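PDB 6CJ7: serpin-12 from Manduca sexta, which probably inhibits serine proteases of larval hemolymph by the serpin mechanism and controls the prophenoloxidase activation system. Local coordinates for residues Gly14-Lys26 with Asn366-Met378. Numbering follows the deposited sequence.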
ATOM      1  N   GLY A  14       1.909  13.435   9.224  1.00 65.37           N
ATOM      2  CA  GLY A  14       2.970  12.573   9.678  1.00 56.89           C
ATOM      3  C   GLY A  14       2.577  11.162   9.327  1.00 47.78           C
ATOM      4  O   GLY A  14       1.654  10.946   8.533  1.00 56.55           O
ATOM      5  N   PRO A  15       3.235  10.161   9.913  1.00 34.69           N
ATOM      6  CA  PRO A  15       2.782   8.787   9.679  1.00 33.02           C
ATOM      7  C   PRO A  15       1.463   8.444  10.366  1.00 37.01           C
ATOM      8  O   PRO A  15       0.878   7.407  10.026  1.00 38.87           O
ATOM      9  CB  PRO A  15       3.942   7.939  10.216  1.00 33.67           C
ATOM     10  CG  PRO A  15       4.565   8.780  11.247  1.00 36.12           C
ATOM     11  CD  PRO A  15       4.423  10.209  10.781  1.00 39.17           C
ATOM     12  N   ALA A  16       0.959   9.280  11.285  1.00 33.20           N
ATOM     13  CA  ALA A  16      -0.298   8.960  11.964  1.00 29.45           C
ATOM     14  C   ALA A  16      -1.472   8.888  10.999  1.00 27.59           C
ATOM     15  O   ALA A  16      -2.451   8.177  11.265  1.00 26.61           O
ATOM     16  CB  ALA A  16      -0.601   9.992  13.053  1.00 32.97           C
ATOM     17  N   SER A  17      -1.405   9.612   9.878  1.00 25.38           N
ATOM     18  CA  SER A  17      -2.554   9.665   8.979  1.00 23.28           C
ATOM     19  C   SER A  17      -2.887   8.300   8.391  1.00 21.76           C
ATOM     20  O   SER A  17      -4.054   8.030   8.095  1.00 24.33           O
ATOM     21  CB  SER A  17      -2.310  10.670   7.856  1.00 34.74           C
ATOM     22  OG  SER A  17      -1.193  10.295   7.075  1.00 34.96           O
ATOM     23  N   THR A  18      -1.886   7.439   8.183  1.00 20.99           N
ATOM     24  CA  THR A  18      -2.137   6.118   7.621  1.00 20.89           C
ATOM     25  C   THR A  18      -2.074   5.010   8.670  1.00 22.29           C
ATOM     26  O   THR A  18      -1.927   3.833   8.311  1.00 21.12           O
ATOM     27  CB  THR A  18      -1.163   5.821   6.473  1.00 24.88           C
ATOM     28  OG1 THR A  18       0.190   5.951   6.923  1.00 25.53           O
ATOM     29  CG2 THR A  18      -1.400   6.774   5.301  1.00 23.20           C
ATOM     30  N   SER A  19      -2.236   5.357   9.952  1.00 24.80           N
ATOM     31  CA  SER A  19      -2.154   4.350  11.007  1.00 25.88           C
ATOM     32  C   SER A  19      -3.156   3.213  10.801  1.00 25.16           C
ATOM     33  O   SER A  19      -2.829   2.049  11.062  1.00 25.64           O
ATOM     34  CB  SER A  19      -2.363   4.996  12.373  1.00 28.22           C
ATOM     35  OG  SER A  19      -3.625   5.639  12.422  1.00 29.40           O
ATOM     36  N   PHE A  20      -4.380   3.516  10.347  1.00 21.34           N
ATOM     37  CA  PHE A  20      -5.344   2.439  10.110  1.00 21.10           C
ATOM     38  C   PHE A  20      -4.787   1.422   9.115  1.00 23.44           C
ATOM     39  O   PHE A  20      -4.837   0.204   9.353  1.00 22.53           O
ATOM     40  CB  PHE A  20      -6.673   2.996   9.600  1.00 22.42           C
ATOM     41  CG  PHE A  20      -7.663   1.921   9.251  1.00 27.07           C
ATOM     42  CD1 PHE A  20      -8.279   1.207  10.249  1.00 26.06           C
ATOM     43  CD2 PHE A  20      -7.946   1.617   7.932  1.00 24.19           C
ATOM     44  CE1 PHE A  20      -9.179   0.194   9.947  1.00 25.08           C
ATOM     45  CE2 PHE A  20      -8.847   0.603   7.618  1.00 29.88           C
ATOM     46  CZ  PHE A  20      -9.463  -0.096   8.634  1.00 25.62           C
ATOM     47  N   GLY A  21      -4.269   1.911   7.984  1.00 19.14           N
ATOM     48  CA  GLY A  21      -3.729   1.020   6.968  1.00 19.11           C
ATOM     49  C   GLY A  21      -2.540   0.209   7.456  1.00 21.01           C
ATOM     50  O   GLY A  21      -2.383  -0.954   7.084  1.00 19.59           O
ATOM     51  N   VAL A  22      -1.672   0.816   8.279  1.00 19.56           N
ATOM     52  CA  VAL A  22      -0.568   0.044   8.859  1.00 19.22           C
ATOM     53  C   VAL A  22      -1.102  -1.055   9.775  1.00 20.78           C
ATOM     54  O   VAL A  22      -0.604  -2.190   9.756  1.00 20.35           O
ATOM     55  CB  VAL A  22       0.413   0.970   9.599  1.00 21.35           C
ATOM     56  CG1 VAL A  22       1.521   0.160  10.267  1.00 22.17           C
ATOM     57  CG2 VAL A  22       1.031   1.946   8.631  1.00 21.17           C
ATOM     58  N   ASN A  23      -2.111  -0.731  10.599  1.00 22.30           N
ATOM     59  CA  ASN A  23      -2.733  -1.730  11.470  1.00 23.58           C
ATOM     60  C   ASN A  23      -3.330  -2.876  10.657  1.00 23.75           C
ATOM     61  O   ASN A  23      -3.216  -4.048  11.042  1.00 24.02           O
ATOM     62  CB  ASN A  23      -3.817  -1.079  12.334  1.00 28.62           C
ATOM     63  CG  ASN A  23      -3.279  -0.008  13.273  1.00 34.09           C
ATOM     64  OD1 ASN A  23      -2.123  -0.035  13.672  1.00 35.22           O
ATOM     65  ND2 ASN A  23      -4.149   0.930  13.652  1.00 38.01           N
ATOM     66  N   VAL A  24      -3.976  -2.555   9.531  1.00 22.59           N
ATOM     67  CA  VAL A  24      -4.524  -3.595   8.661  1.00 20.41           C
ATOM     68  C   VAL A  24      -3.411  -4.496   8.146  1.00 21.01           C
ATOM     69  O   VAL A  24      -3.516  -5.730   8.182  1.00 22.58           O
ATOM     70  CB  VAL A  24      -5.323  -2.972   7.504  1.00 19.32           C
ATOM     71  CG1 VAL A  24      -5.665  -4.041   6.449  1.00 20.24           C
ATOM     72  CG2 VAL A  24      -6.621  -2.318   8.049  1.00 18.77           C
ATOM     73  N   PHE A  25      -2.325  -3.896   7.661  1.00 20.33           N
ATOM     74  CA  PHE A  25      -1.212  -4.696   7.150  1.00 19.36           C
ATOM     75  C   PHE A  25      -0.659  -5.613   8.229  1.00 22.46           C
ATOM     76  O   PHE A  25      -0.405  -6.796   7.984  1.00 21.85           O
ATOM     77  CB  PHE A  25      -0.111  -3.780   6.612  1.00 17.69           C
ATOM     78  CG  PHE A  25       1.110  -4.527   6.116  1.00 19.16           C
ATOM     79  CD1 PHE A  25       1.139  -5.068   4.834  1.00 23.90           C
ATOM     80  CD2 PHE A  25       2.215  -4.691   6.935  1.00 20.10           C
ATOM     81  CE1 PHE A  25       2.270  -5.767   4.378  1.00 22.40           C
ATOM     82  CE2 PHE A  25       3.348  -5.401   6.489  1.00 22.83           C
ATOM     83  CZ  PHE A  25       3.371  -5.927   5.210  1.00 20.36           C
ATOM     84  N   LYS A  26      -0.466  -5.082   9.441  1.00 21.30           N
ATOM     85  CA  LYS A  26       0.079  -5.904  10.516  1.00 22.45           C
ATOM     86  C   LYS A  26      -0.877  -7.023  10.891  1.00 22.40           C
ATOM     87  O   LYS A  26      -0.440  -8.144  11.186  1.00 26.05           O
ATOM     88  CB  LYS A  26       0.406  -5.038  11.733  1.00 22.05           C
ATOM     89  CG  LYS A  26       1.614  -4.116  11.511  1.00 23.29           C
ATOM     90  CD  LYS A  26       2.102  -3.531  12.821  1.00 27.09           C
ATOM     91  CE  LYS A  26       3.324  -2.644  12.610  1.00 26.30           C
ATOM     92  NZ  LYS A  26       3.943  -2.313  13.930  1.00 31.26           N
ATOM     93  N   ASN A 366       8.751  10.867   1.136  1.00 18.90           N
ATOM     94  CA  ASN A 366       9.633  11.711   1.936  1.00 20.65           C
ATOM     95  C   ASN A 366       9.062  13.095   2.197  1.00 23.16           C
ATOM     96  O   ASN A 366       9.566  13.811   3.076  1.00 28.53           O
ATOM     97  CB  ASN A 366      10.980  11.865   1.238  1.00 19.95           C
ATOM     98  CG  ASN A 366      11.759  10.581   1.210  1.00 23.09           C
ATOM     99  OD1 ASN A 366      11.574   9.727   2.074  1.00 25.89           O
ATOM    100  ND2 ASN A 366      12.637  10.429   0.225  1.00 23.05           N
ATOM    101  N   ARG A 367       8.080  13.521   1.412  1.00 21.75           N
ATOM    102  CA  ARG A 367       7.511  14.845   1.619  1.00 23.52           C
ATOM    103  C   ARG A 367       6.328  14.791   2.577  1.00 25.66           C
ATOM    104  O   ARG A 367       6.153  15.689   3.408  1.00 25.42           O
ATOM    105  CB  ARG A 367       7.074  15.461   0.285  1.00 26.00           C
ATOM    106  CG  ARG A 367       6.348  16.830   0.446  1.00 29.57           C
ATOM    107  CD  ARG A 367       7.300  17.944   0.317  1.00 29.72           C
ATOM    108  NE  ARG A 367       6.723  19.293   0.514  1.00 24.91           N
ATOM    109  CZ  ARG A 367       6.762  20.258  -0.395  1.00 35.75           C
ATOM    110  NH1 ARG A 367       7.320  20.032  -1.583  1.00 41.11           N
ATOM    111  NH2 ARG A 367       6.245  21.443  -0.117  1.00 32.72           N
ATOM    112  N   SER A 368       5.518  13.741   2.487  1.00 18.91           N
ATOM    113  CA  SER A 368       4.338  13.617   3.337  1.00 21.29           C
ATOM    114  C   SER A 368       4.560  12.730   4.558  1.00 21.46           C
ATOM    115  O   SER A 368       3.688  12.683   5.434  1.00 22.99           O
ATOM    116  CB  SER A 368       3.155  13.086   2.517  1.00 21.99           C
ATOM    117  OG  SER A 368       2.684  14.090   1.628  1.00 24.51           O
ATOM    118  N   SER A 369       5.700  12.035   4.632  1.00 21.30           N
ATOM    119  CA  SER A 369       6.078  11.224   5.791  1.00 22.04           C
ATOM    120  C   SER A 369       5.049  10.139   6.082  1.00 19.38           C
ATOM    121  O   SER A 369       4.571   9.997   7.210  1.00 22.95           O
ATOM    122  CB  SER A 369       6.296  12.093   7.030  1.00 23.22           C
ATOM    123  OG  SER A 369       7.359  13.005   6.820  1.00 26.84           O
ATOM    124  N   ILE A 370       4.729   9.355   5.054  1.00 19.02           N
ATOM    125  CA  ILE A 370       3.790   8.237   5.192  1.00 19.57           C
ATOM    126  C   ILE A 370       4.325   7.030   4.438  1.00 20.91           C
ATOM    127  O   ILE A 370       5.071   7.150   3.458  1.00 20.63           O
ATOM    128  CB  ILE A 370       2.383   8.589   4.665  1.00 22.18           C
ATOM    129  CG1 ILE A 370       2.435   9.047   3.210  1.00 23.34           C
ATOM    130  CG2 ILE A 370       1.702   9.633   5.538  1.00 23.88           C
ATOM    131  CD1 ILE A 370       1.074   8.978   2.535  1.00 24.94           C
ATOM    132  N   PRO A 371       3.962   5.830   4.901  1.00 20.13           N
ATOM    133  CA  PRO A 371       4.312   4.597   4.178  1.00 19.02           C
ATOM    134  C   PRO A 371       3.314   4.318   3.064  1.00 20.85           C
ATOM    135  O   PRO A 371       2.150   3.983   3.312  1.00 23.87           O
ATOM    136  CB  PRO A 371       4.259   3.527   5.279  1.00 17.88           C
ATOM    137  CG  PRO A 371       3.200   4.050   6.224  1.00 20.20           C
ATOM    138  CD  PRO A 371       3.372   5.554   6.223  1.00 21.27           C
ATOM    139  N   LEU A 372       3.773   4.455   1.827  1.00 16.64           N
ATOM    140  CA  LEU A 372       2.946   4.179   0.660  1.00 17.54           C
ATOM    141  C   LEU A 372       2.838   2.694   0.369  1.00 20.35           C
ATOM    142  O   LEU A 372       1.867   2.277  -0.258  1.00 20.34           O
ATOM    143  CB  LEU A 372       3.513   4.868  -0.581  1.00 18.14           C
ATOM    144  CG  LEU A 372       3.533   6.397  -0.515  1.00 19.23           C
ATOM    145  CD1 LEU A 372       4.184   6.965  -1.771  1.00 22.65           C
ATOM    146  CD2 LEU A 372       2.114   6.917  -0.377  1.00 22.10           C
ATOM    147  N   PHE A 373       3.833   1.906   0.764  1.00 18.89           N
ATOM    148  CA  PHE A 373       3.853   0.475   0.493  1.00 19.19           C
ATOM    149  C   PHE A 373       4.569  -0.194   1.656  1.00 16.58           C
ATOM    150  O   PHE A 373       5.581   0.325   2.149  1.00 19.07           O
ATOM    151  CB  PHE A 373       4.593   0.204  -0.836  1.00 18.72           C
ATOM    152  CG  PHE A 373       4.109  -0.962  -1.619  1.00 29.70           C
ATOM    153  CD1 PHE A 373       4.564  -2.240  -1.332  1.00 36.32           C
ATOM    154  CD2 PHE A 373       3.295  -0.780  -2.721  1.00 22.91           C
ATOM    155  CE1 PHE A 373       4.145  -3.329  -2.092  1.00 36.79           C
ATOM    156  CE2 PHE A 373       2.880  -1.841  -3.479  1.00 35.37           C
ATOM    157  CZ  PHE A 373       3.303  -3.128  -3.166  1.00 37.36           C
ATOM    158  N   MET A 374       4.039  -1.333   2.099  1.00 19.17           N
ATOM    159  CA  MET A 374       4.727  -2.189   3.062  1.00 19.61           C
ATOM    160  C   MET A 374       4.823  -3.585   2.470  1.00 19.51           C
ATOM    161  O   MET A 374       3.848  -4.092   1.907  1.00 19.45           O
ATOM    162  CB  MET A 374       4.014  -2.230   4.420  1.00 19.16           C
ATOM    163  CG  MET A 374       4.011  -0.893   5.133  1.00 22.65           C
ATOM    164  SD  MET A 374       3.212  -0.992   6.736  1.00 26.53           S
ATOM    165  CE  MET A 374       4.430  -1.918   7.678  1.00 32.94           C
ATOM    166  N   ALA A 375       6.001  -4.192   2.558  1.00 18.29           N
ATOM    167  CA  ALA A 375       6.143  -5.540   2.025  1.00 21.76           C
ATOM    168  C   ALA A 375       6.951  -6.376   2.995  1.00 21.96           C
ATOM    169  O   ALA A 375       8.025  -5.959   3.445  1.00 23.49           O
ATOM    170  CB  ALA A 375       6.814  -5.548   0.647  1.00 24.81           C
ATOM    171  N   ARG A 376       6.451  -7.568   3.284  1.00 20.06           N
ATOM    172  CA  ARG A 376       7.219  -8.594   3.968  1.00 19.60           C
ATOM    173  C   ARG A 376       7.727  -9.546   2.888  1.00 20.18           C
ATOM    174  O   ARG A 376       6.948 -10.286   2.276  1.00 23.34           O
ATOM    175  CB  ARG A 376       6.350  -9.302   5.012  1.00 21.78           C
ATOM    176  CG  ARG A 376       6.996 -10.540   5.682  1.00 24.75           C
ATOM    177  CD  ARG A 376       6.072 -11.118   6.706  1.00 25.59           C
ATOM    178  NE  ARG A 376       5.053 -11.913   6.025  1.00 27.33           N
ATOM    179  CZ  ARG A 376       3.958 -12.402   6.587  1.00 26.98           C
ATOM    180  NH1 ARG A 376       3.735 -12.205   7.869  1.00 25.54           N
ATOM    181  NH2 ARG A 376       3.098 -13.094   5.853  1.00 28.43           N
ATOM    182  N   ILE A 377       9.027  -9.508   2.633  1.00 20.33           N
ATOM    183  CA  ILE A 377       9.628 -10.285   1.557  1.00 22.29           C
ATOM    184  C   ILE A 377      10.161 -11.572   2.175  1.00 24.09           C
ATOM    185  O   ILE A 377      11.242 -11.589   2.778  1.00 21.29           O
ATOM    186  CB  ILE A 377      10.729  -9.504   0.832  1.00 20.62           C
ATOM    187  CG1 ILE A 377      10.194  -8.130   0.410  1.00 23.82           C
ATOM    188  CG2 ILE A 377      11.263 -10.314  -0.336  1.00 26.01           C
ATOM    189  CD1 ILE A 377       9.306  -8.158  -0.790  1.00 34.00           C
ATOM    190  N   MET A 378       9.386 -12.655   2.035  1.00 21.09           N
ATOM    191  CA  MET A 378       9.805 -13.998   2.422  1.00 22.34           C
ATOM    192  C   MET A 378      10.563 -14.722   1.326  1.00 24.91           C
ATOM    193  O   MET A 378      11.329 -15.644   1.627  1.00 26.73           O
ATOM    194  CB  MET A 378       8.607 -14.875   2.811  1.00 23.20           C
ATOM    195  CG  MET A 378       7.734 -14.335   3.922  1.00 29.30           C
ATOM    196  SD  MET A 378       8.613 -13.791   5.427  1.00 29.78           S
ATOM    197  CE  MET A 378       8.994 -15.362   6.321  1.00 50.09           C
TER
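Phe25 lays its flat ring against Met374, whose CB stands 3.7 Å from the ring centroid and only 6° off the normal, a CH-pi contact over the face. Phenylalanine suits the site because CG, anti to the backbone N (chi1 178°), carries a broad flat ring out to the strand. The thioether adds a Met-aromatic contact: SD lies oblique to the ring, and CE packs 3.6 Å from Phe25 CD2. A flexible methionine fits here because its bend at chi3 brings the terminal methyl back alongside the aromatic carbons. At the ring's edge, near its plane, sits Arg376 N. Were Phe25 replaced by an alanine, Met374 would probably lose its aromatic partner and a gap would open between helix and strand. One helical turn earlier, the two methyls of beta-branched Val22 meet Pro371 CG (CG2, 3.9 Å) and Met374 SD (CG1, 4.1 Å), crossing both side chains at about a right angle. Here the N-terminal helix of the serpin fold packs on a C-terminal strand, 370-377, which pairs antiparallel with 359-365 and turns a corner at Leu372. Helix 19-26 runs nearly parallel to strand 373-377, their axes 15° apart, with no hydrogen bond joining the two segments. Before the helix, Thr18 OG1 meets Pro371 CD at 3.3 Å, while Ile370 CG2 lies against Ser17 OG and Gly14 O. Ser17 OG donates to Gly14 O at 3.3 Å. Farther out, Leu36 and Ala38 of strand 36-38 also touch Phe25, Met254 and Pro40 both pack on Val22 and Met374, and Arg376 NH1 forms a salt bridge with Asp246 OD1.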